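Tetratricopeptide TPR_2 repeat protein (Thermobaculum terrenum, PDB 5DJS) is a tetratricopeptide-repeat protein that joins a superhelical array of paired helices to a GT-B-type glycosyltransferase family 41 region and holds uridine-5'-diphosphate in a pocket. Local coordinates at residues 96-99 / 100-104. The protein carries 1 engineered substitution. Residues are numbered along the deposited sequence; the frame is centred on the assembly and turned at random.
Sequences GITS and LHHAL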
# COMPACT_ATOMS: atom_id res chain seq x y z
N GLY A 96 17.65 -5.50 -0.05
CA GLY A 96 17.05 -4.49 0.82
C GLY A 96 16.83 -5.00 2.23
O GLY A 96 17.15 -4.31 3.20
N ILE A 97 16.29 -6.21 2.35
CA ILE A 97 16.10 -6.84 3.67
C ILE A 97 17.42 -6.83 4.45
O ILE A 97 17.45 -6.40 5.59
CB ILE A 97 15.51 -8.28 3.54
CG1 ILE A 97 14.02 -8.20 3.12
CG2 ILE A 97 15.61 -9.06 4.85
CD1 ILE A 97 13.42 -9.50 2.62
N THR A 98 18.50 -7.25 3.80
CA THR A 98 19.85 -7.16 4.37
C THR A 98 20.16 -5.76 4.86
O THR A 98 20.57 -5.60 6.00
CB THR A 98 20.92 -7.59 3.36
OG1 THR A 98 20.57 -8.85 2.81
CG2 THR A 98 22.30 -7.70 4.03
N SER A 99 19.98 -4.75 4.01
CA SER A 99 20.18 -3.35 4.42
C SER A 99 19.34 -2.96 5.66
O SER A 99 19.83 -2.24 6.54
CB SER A 99 19.92 -2.39 3.28
OG SER A 99 21.12 -2.05 2.63
N LEU A 100 18.09 -3.43 5.71
CA LEU A 100 17.22 -3.18 6.86
C LEU A 100 17.75 -3.87 8.12
O LEU A 100 17.72 -3.28 9.20
CB LEU A 100 15.77 -3.61 6.56
CG LEU A 100 14.72 -2.65 5.99
CD1 LEU A 100 15.28 -1.32 5.52
CD2 LEU A 100 13.91 -3.31 4.87
N HIS A 101 18.24 -5.10 7.99
CA HIS A 101 18.91 -5.80 9.09
C HIS A 101 20.08 -4.97 9.63
O HIS A 101 20.21 -4.83 10.85
CB HIS A 101 19.43 -7.19 8.69
CG HIS A 101 18.38 -8.26 8.72
ND1 HIS A 101 17.97 -8.87 9.88
CD2 HIS A 101 17.65 -8.82 7.72
CE1 HIS A 101 17.03 -9.76 9.61
NE2 HIS A 101 16.81 -9.74 8.30
N HIS A 102 20.91 -4.44 8.74
CA HIS A 102 22.06 -3.64 9.15
C HIS A 102 21.63 -2.44 9.98
O HIS A 102 22.27 -2.13 10.98
CB HIS A 102 22.90 -3.18 7.95
CG HIS A 102 23.64 -4.28 7.27
ND1 HIS A 102 24.28 -5.29 7.96
CD2 HIS A 102 23.84 -4.55 5.95
CE1 HIS A 102 24.84 -6.12 7.10
NE2 HIS A 102 24.59 -5.70 5.88
N ALA A 103 20.55 -1.79 9.56
CA ALA A 103 20.05 -0.60 10.23
C ALA A 103 19.59 -0.92 11.65
O ALA A 103 19.82 -0.14 12.57
CB ALA A 103 18.91 0.02 9.43
N LEU A 104 18.97 -2.09 11.82
CA LEU A 104 18.60 -2.59 13.15
C LEU A 104 19.79 -3.06 13.98
O LEU A 104 19.81 -2.88 15.19
CB LEU A 104 17.58 -3.73 13.05
CG LEU A 104 16.16 -3.36 12.65
CD1 LEU A 104 15.35 -4.64 12.46
CD2 LEU A 104 15.49 -2.48 13.69
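Ile-97 and His-101 run alongside each other in the same direction, one turn apart on helix 93-106, the second helix of the antiparallel helix pair it forms with helix 77-89 within a tetratricopeptide repeat. CG2 of Ile-97 approaches His-101 CD2 to 3.5 Å. With CG2 anti to the backbone N, as chi1 of -72° dictates, the branched side chain sends this methyl toward the imidazole and leaves CG1 beside its own N. The next pair repeats the spacing: Thr-98 CG2 meets His-102 NE2 at 3.6 Å, the two side chains again sharing one direction, while the carbonyl O of Thr-98 lies over one face of the His-102 ring. Beneath these pairs run the alpha-helical i+4 to i hydrogen bonds. Leu-100 N donates to Gly-96 O and His-101 N to Ile-97 O, each at 2.8 Å; His-102 N reaches Thr-98 O at 3.0 Å, and Ala-103 N reaches Ser-99 O at 3.1 Å.

Mostly small or aliphatic residues face the neighbouring helices. Leu-100 and Ala-103 pack on Tyr-81 of helix 77-89, where the small alanine suits close helix packing, and buried Ser-99, small enough to be tolerated there, meets Leu-83. Ile-97 and Leu-104 give aliphatic bulk to the side facing Leu-117 of helix 111-120. Thr-98 and His-101 lie on the exposed side of the helix, where their polar groups can meet solvent. The threonine hydroxyl is bonded back to the carbonyl of Glu-94, which probably helps fix its rotation, with CG2 toward His-102. That imidazole is in turn steadied by a hydrogen bond between its ND1 and Glu-105 OE1.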